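Local coordinates for protein AdeR (Acinetobacter baumannii, PDB 5X5L) that probably acts as a two-component response regulator, its C-terminal domain, which makes up this chain, binding an intercistronic DNA region to control transcription, at residues N2-K6 / N7-D11; S74-R77 / K78-E82. All blocks are in the same frame, centred on the assembly; numbering follows the deposited sequence.

Contact 1. Residues N2-K6 / N7-D11; sequences NKLYK and NIEID
Asn2 and Asp11 meet across the open end of a tight hairpin because of how each side chain leaves its backbone: the Asn2 amide swings to the side of its own nitrogen (chi1 -71°), while the Asp11 carboxylate extends opposite its nitrogen (chi1 -176°). Asn2 ND2 then makes a weak hydrogen bond to Asp11 OD1 at 2.9 Å, the two flat groups twisted well out of coplanarity. Backbone bonds join the strands further in. Ile10 N donates almost straight to Lys3 O at 2.9 Å, and Tyr5 N reaches Ile8 O at 3.0 Å. Ile8 N to Tyr5 O, 3.1 Å, closes a type I' turn with Lys6 and Asn7 at its corners; there Lys6 CB sits over one face of the Tyr5 ring. On the same face of the hairpin as that ring, Lys3 CB lies 4.2 Å from Ile10 CB, and the lysine chain runs on to Ser39 O and Asp43. Ile10 packs against helix 32-41. The chemistry is thus divided: a few main-chain bonds join the strands, the first only weakly paired, isoleucines fasten them to the core, and the charge of Asp11, also met weakly by Asp13 N and Thr14, is probably offset by several weak donors.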
loop_
_atom_site.group_PDB
_atom_site.type_symbol
_atom_site.label_atom_id
_atom_site.label_comp_id
_atom_site.label_asym_id
_atom_site.label_seq_id
_atom_site.Cartn_x
_atom_site.Cartn_y
_atom_site.Cartn_z
ATOM N N ASN C 2 0.879 -16.331 1.396
ATOM C CA ASN C 2 0.267 -16.367 0.034
ATOM C C ASN C 2 -0.411 -17.695 -0.239
ATOM O O ASN C 2 0.254 -18.732 -0.228
ATOM C CB ASN C 2 1.324 -16.156 -1.078
ATOM C CG ASN C 2 1.864 -14.747 -1.141
ATOM O OD1 ASN C 2 2.825 -14.493 -1.860
ATOM N ND2 ASN C 2 1.245 -13.822 -0.413
ATOM N N LYS C 3 -1.717 -17.675 -0.504
ATOM C CA LYS C 3 -2.449 -18.827 -1.066
ATOM C C LYS C 3 -1.774 -19.393 -2.319
ATOM O O LYS C 3 -1.610 -18.674 -3.304
ATOM C CB LYS C 3 -3.887 -18.429 -1.418
ATOM C CG LYS C 3 -4.802 -18.219 -0.240
ATOM C CD LYS C 3 -6.142 -17.746 -0.775
ATOM C CE LYS C 3 -7.114 -17.402 0.321
ATOM N NZ LYS C 3 -8.496 -17.226 -0.188
ATOM N N LEU C 4 -1.415 -20.679 -2.292
ATOM C CA LEU C 4 -0.828 -21.368 -3.438
ATOM C C LEU C 4 -1.640 -22.630 -3.748
ATOM O O LEU C 4 -2.067 -23.343 -2.830
ATOM C CB LEU C 4 0.633 -21.752 -3.120
ATOM C CG LEU C 4 1.636 -21.773 -4.282
ATOM C CD1 LEU C 4 3.011 -21.271 -3.826
ATOM C CD2 LEU C 4 1.781 -23.160 -4.921
ATOM N N TYR C 5 -1.811 -22.910 -5.038
ATOM C CA TYR C 5 -2.314 -24.214 -5.474
ATOM C C TYR C 5 -1.952 -24.503 -6.927
ATOM O O TYR C 5 -2.456 -23.824 -7.830
ATOM C CB TYR C 5 -3.834 -24.346 -5.269
ATOM C CG TYR C 5 -4.422 -25.608 -5.883
ATOM C CD1 TYR C 5 -4.318 -26.851 -5.240
ATOM C CD2 TYR C 5 -5.080 -25.556 -7.108
ATOM C CE1 TYR C 5 -4.853 -27.996 -5.810
ATOM C CE2 TYR C 5 -5.622 -26.687 -7.678
ATOM C CZ TYR C 5 -5.507 -27.913 -7.032
ATOM O OH TYR C 5 -6.036 -29.051 -7.596
ATOM N N LYS C 6 -1.095 -25.512 -7.135
ATOM C CA LYS C 6 -0.772 -26.050 -8.461
ATOM C C LYS C 6 -0.623 -24.960 -9.518
ATOM O O LYS C 6 -1.511 -24.751 -10.352
ATOM C CB LYS C 6 -1.823 -27.081 -8.886
ATOM C CG LYS C 6 -1.520 -27.891 -10.137
ATOM C CD LYS C 6 -2.698 -28.790 -10.516
ATOM C CE LYS C 6 -2.901 -29.980 -9.573
ATOM N NZ LYS C 6 -1.760 -30.934 -9.612
ATOM N N ASN C 7 0.490 -24.229 -9.448
ATOM C CA ASN C 7 0.861 -23.235 -10.467
ATOM C C ASN C 7 -0.011 -21.936 -10.498
ATOM O O ASN C 7 0.090 -21.120 -11.416
ATOM C CB ASN C 7 1.020 -23.950 -11.861
ATOM C CG ASN C 7 1.467 -23.040 -12.952
ATOM O OD1 ASN C 7 2.647 -22.704 -13.056
ATOM N ND2 ASN C 7 0.554 -22.703 -13.866
ATOM N N ILE C 8 -0.831 -21.721 -9.449
ATOM C CA ILE C 8 -1.626 -20.491 -9.271
ATOM C C ILE C 8 -1.327 -19.924 -7.885
ATOM O O ILE C 8 -1.703 -20.522 -6.865
ATOM C CB ILE C 8 -3.147 -20.747 -9.395
ATOM C CG1 ILE C 8 -3.483 -21.122 -10.845
ATOM C CG2 ILE C 8 -3.952 -19.521 -8.933
ATOM C CD1 ILE C 8 -4.953 -21.276 -11.168
ATOM N N GLU C 9 -0.690 -18.756 -7.852
ATOM C CA GLU C 9 -0.366 -18.064 -6.607
ATOM C C GLU C 9 -1.239 -16.822 -6.485
ATOM O O GLU C 9 -1.386 -16.071 -7.443
ATOM C CB GLU C 9 1.122 -17.693 -6.598
ATOM C CG GLU C 9 1.604 -17.033 -5.318
ATOM C CD GLU C 9 3.109 -16.936 -5.205
ATOM O OE1 GLU C 9 3.852 -17.506 -6.027
ATOM O OE2 GLU C 9 3.570 -16.269 -4.265
ATOM N N ILE C 10 -1.824 -16.631 -5.308
ATOM C CA ILE C 10 -2.569 -15.419 -4.965
ATOM C C ILE C 10 -1.876 -14.762 -3.778
ATOM O O ILE C 10 -1.799 -15.351 -2.702
ATOM C CB ILE C 10 -4.036 -15.733 -4.608
ATOM C CG1 ILE C 10 -4.738 -16.381 -5.805
ATOM C CG2 ILE C 10 -4.754 -14.469 -4.130
ATOM C CD1 ILE C 10 -6.135 -16.869 -5.504
ATOM N N ASP C 11 -1.343 -13.564 -3.999
ATOM C CA ASP C 11 -0.806 -12.722 -2.932
ATOM C C ASP C 11 -1.949 -11.818 -2.471
ATOM O O ASP C 11 -2.391 -10.929 -3.212
ATOM C CB ASP C 11 0.371 -11.891 -3.451
ATOM C CG ASP C 11 1.043 -11.057 -2.368
ATOM O OD1 ASP C 11 0.607 -11.090 -1.190
ATOM O OD2 ASP C 11 2.029 -10.353 -2.725
#

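Contact 2. Residues S74-R77 / K78-E82; sequences SKLR and KKLEE. With nucleotides of chain I.
This is a local contact along a single helix, between successive turns of the C-terminal part of helix 66-81, with one flank on the DNA backbone and another in the protein core. Ser74 OG and Arg77 NH1, about one turn apart, both bond to the same phosphate oxygen, OP2 of DG7 of chain I, at 2.8 Å and 3.0 Å; this oxygen lies at the edge of the guanidinium, in its plane. Arg77 starts out extended and turns at chi3 (-57°), bringing its NH2 within 2.9 Å of OP1 of DT6 of chain I, while the hydrogen bond of NH2 goes to Leu89 O, a second-shell tie that would fix the group's rotation. Glu81 runs alongside Arg77, its OE2 3.4 Å from Arg77 CG, so the acid meets the aliphatic stem and its charge may still steady the arginine from a distance. Leu76 CG and Leu80 CD1 touch at 4.3 Å on the core flank, where Leu76 also packs on helix 32-41. Backbone bonds such as Glu81 N to Arg77 O, 2.8 Å, keep the turns regular. With Lys75 NZ bonding to a guanine O6, the arrangement is that of the recognition helix in the winged helix-turn-helix domain of OmpR/PhoB-type regulators.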
loop_
_atom_site.group_PDB
_atom_site.type_symbol
_atom_site.label_atom_id
_atom_site.label_comp_id
_atom_site.label_asym_id
_atom_site.label_seq_id
_atom_site.Cartn_x
_atom_site.Cartn_y
_atom_site.Cartn_z
ATOM N N SER C 74 -16.670 -17.584 -16.882
ATOM C CA SER C 74 -16.185 -17.629 -18.267
ATOM C C SER C 74 -15.048 -16.645 -18.506
ATOM O O SER C 74 -13.987 -17.022 -19.017
ATOM C CB SER C 74 -17.315 -17.320 -19.246
ATOM O OG SER C 74 -16.832 -17.333 -20.576
ATOM N N LYS C 75 -15.284 -15.386 -18.121
ATOM C CA LYS C 75 -14.297 -14.321 -18.308
ATOM C C LYS C 75 -13.010 -14.594 -17.546
ATOM O O LYS C 75 -11.917 -14.341 -18.073
ATOM C CB LYS C 75 -14.878 -12.957 -17.921
ATOM C CG LYS C 75 -15.925 -12.472 -18.888
ATOM C CD LYS C 75 -16.625 -11.216 -18.390
ATOM C CE LYS C 75 -17.568 -10.674 -19.432
ATOM N NZ LYS C 75 -18.961 -11.235 -19.409
ATOM N N LEU C 76 -13.133 -15.121 -16.327
ATOM C CA LEU C 76 -11.965 -15.574 -15.574
ATOM C C LEU C 76 -11.264 -16.713 -16.315
ATOM O O LEU C 76 -10.042 -16.690 -16.450
ATOM C CB LEU C 76 -12.352 -16.012 -14.153
ATOM C CG LEU C 76 -11.251 -16.634 -13.280
ATOM C CD1 LEU C 76 -10.051 -15.700 -13.151
ATOM C CD2 LEU C 76 -11.793 -17.004 -11.900
ATOM N N ARG C 77 -12.038 -17.694 -16.795
ATOM C CA ARG C 77 -11.478 -18.868 -17.482
ATOM C C ARG C 77 -10.657 -18.449 -18.684
ATOM O O ARG C 77 -9.535 -18.927 -18.854
ATOM C CB ARG C 77 -12.575 -19.856 -17.918
ATOM C CG ARG C 77 -12.091 -21.082 -18.676
ATOM C CD ARG C 77 -13.221 -21.989 -19.158
ATOM N NE ARG C 77 -14.095 -22.460 -18.080
ATOM C CZ ARG C 77 -15.380 -22.132 -17.899
ATOM N NH1 ARG C 77 -16.028 -21.309 -18.725
ATOM N NH2 ARG C 77 -16.043 -22.658 -16.865
ATOM N N LYS C 78 -11.205 -17.548 -19.507
ATOM C CA LYS C 78 -10.489 -17.059 -20.680
ATOM C C LYS C 78 -9.132 -16.470 -20.289
ATOM O O LYS C 78 -8.118 -16.783 -20.914
ATOM C CB LYS C 78 -11.331 -16.038 -21.455
ATOM C CG LYS C 78 -10.689 -15.476 -22.717
ATOM C CD LYS C 78 -10.387 -16.559 -23.760
ATOM C CE LYS C 78 -9.109 -16.282 -24.541
ATOM N NZ LYS C 78 -9.277 -15.181 -25.540
ATOM N N LYS C 79 -9.113 -15.662 -19.234
ATOM C CA LYS C 79 -7.862 -15.077 -18.741
ATOM C C LYS C 79 -6.861 -16.141 -18.271
ATOM O O LYS C 79 -5.657 -15.988 -18.482
ATOM C CB LYS C 79 -8.138 -14.040 -17.644
ATOM C CG LYS C 79 -8.775 -12.775 -18.207
ATOM C CD LYS C 79 -9.215 -11.815 -17.120
ATOM C CE LYS C 79 -9.927 -10.605 -17.700
ATOM N NZ LYS C 79 -10.408 -9.663 -16.657
ATOM N N LEU C 80 -7.351 -17.218 -17.660
ATOM C CA LEU C 80 -6.493 -18.355 -17.323
ATOM C C LEU C 80 -5.961 -19.074 -18.563
ATOM O O LEU C 80 -4.780 -19.437 -18.589
ATOM C CB LEU C 80 -7.217 -19.346 -16.402
ATOM C CG LEU C 80 -7.496 -18.859 -14.981
ATOM C CD1 LEU C 80 -8.491 -19.734 -14.261
ATOM C CD2 LEU C 80 -6.219 -18.851 -14.190
ATOM N N GLU C 81 -6.803 -19.264 -19.584
ATOM C CA GLU C 81 -6.379 -19.989 -20.799
ATOM C C GLU C 81 -5.318 -19.235 -21.599
ATOM O O GLU C 81 -4.420 -19.872 -22.159
ATOM C CB GLU C 81 -7.559 -20.349 -21.724
ATOM C CG GLU C 81 -8.650 -21.237 -21.146
ATOM C CD GLU C 81 -9.903 -21.301 -22.019
ATOM O OE1 GLU C 81 -10.001 -20.607 -23.062
ATOM O OE2 GLU C 81 -10.801 -22.090 -21.677
ATOM N N GLU C 82 -5.397 -17.895 -21.640
ATOM C CA GLU C 82 -4.356 -17.091 -22.315
ATOM C C GLU C 82 -2.977 -17.123 -21.626
ATOM O O GLU C 82 -1.997 -16.680 -22.225
ATOM C CB GLU C 82 -4.803 -15.641 -22.614
ATOM C CG GLU C 82 -5.342 -14.831 -21.456
ATOM C CD GLU C 82 -5.490 -13.328 -21.793
ATOM O OE1 GLU C 82 -5.332 -12.894 -22.970
ATOM O OE2 GLU C 82 -5.777 -12.563 -20.856
ATOM P P DG I 7 -15.892 -20.312 -22.736
ATOM O OP1 DG I 7 -14.682 -20.903 -23.363
ATOM O OP2 DG I 7 -15.831 -19.810 -21.334
ATOM O "O5'" DG I 7 -16.404 -19.111 -23.644
ATOM C "C5'" DG I 7 -16.908 -19.315 -24.976
ATOM C "C4'" DG I 7 -17.464 -18.023 -25.531
ATOM O "O4'" DG I 7 -18.845 -17.871 -25.124
ATOM C "C3'" DG I 7 -16.746 -16.754 -25.062
ATOM O "O3'" DG I 7 -16.603 -15.813 -26.127
ATOM C "C2'" DG I 7 -17.675 -16.182 -24.010
ATOM C "C1'" DG I 7 -19.034 -16.587 -24.544
ATOM N N9 DG I 7 -20.110 -16.687 -23.559
ATOM C C8 DG I 7 -20.034 -17.147 -22.267
ATOM N N7 DG I 7 -21.185 -17.130 -21.647
ATOM C C5 DG I 7 -22.068 -16.610 -22.580
ATOM C C6 DG I 7 -23.456 -16.345 -22.479
ATOM O O6 DG I 7 -24.208 -16.537 -21.517
ATOM N N1 DG I 7 -23.963 -15.815 -23.663
ATOM C C2 DG I 7 -23.230 -15.581 -24.801
ATOM N N2 DG I 7 -23.905 -15.084 -25.847
ATOM N N3 DG I 7 -21.933 -15.826 -24.907
ATOM C C4 DG I 7 -21.420 -16.333 -23.767
ATOM P P DT I 6 -19.732 -23.448 -18.366
ATOM O OP1 DT I 6 -18.357 -23.903 -18.054
ATOM O OP2 DT I 6 -20.396 -22.478 -17.474
ATOM O "O5'" DT I 6 -19.713 -22.869 -19.845
ATOM C "C5'" DT I 6 -19.093 -23.607 -20.906
ATOM C "C4'" DT I 6 -18.908 -22.723 -22.114
ATOM O "O4'" DT I 6 -20.195 -22.297 -22.614
ATOM C "C3'" DT I 6 -18.106 -21.455 -21.854
ATOM O "O3'" DT I 6 -17.079 -21.384 -22.848
ATOM C "C2'" DT I 6 -19.142 -20.345 -21.924
ATOM C "C1'" DT I 6 -20.197 -20.901 -22.855
ATOM N N1 DT I 6 -21.597 -20.424 -22.684
ATOM C C2 DT I 6 -22.259 -19.885 -23.771
ATOM O O2 DT I 6 -21.732 -19.705 -24.857
ATOM N N3 DT I 6 -23.566 -19.541 -23.532
ATOM C C4 DT I 6 -24.268 -19.694 -22.356
ATOM O O4 DT I 6 -25.441 -19.336 -22.295
ATOM C C5 DT I 6 -23.523 -20.278 -21.262
ATOM C C7 DT I 6 -24.205 -20.467 -19.943
ATOM C C6 DT I 6 -22.245 -20.619 -21.481
#

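How the contacts relate
Contacts 1 and 2 illustrate a division of labour within one small DNA-binding domain. Their centres lie 16 Å apart, and they meet directly through apolar packing, Ile8 CD1 of contact 1 against Leu80 CD2 of contact 2 at 4.1 Å. Helix 32-41 gives them a second meeting place, since Ile10 of the hairpin and Leu76 of the DNA-facing helix both pack on its Ile38. Their relation to the nucleic acid differs sharply: contact 2 bonds to a backbone phosphate and, through Lys75, to a guanine base, whereas the nearest atom of contact 1 stays about 15 Å from the DNA. The N-terminal hairpin therefore lies behind the helix that reads the site, joined to it through the hydrophobic core.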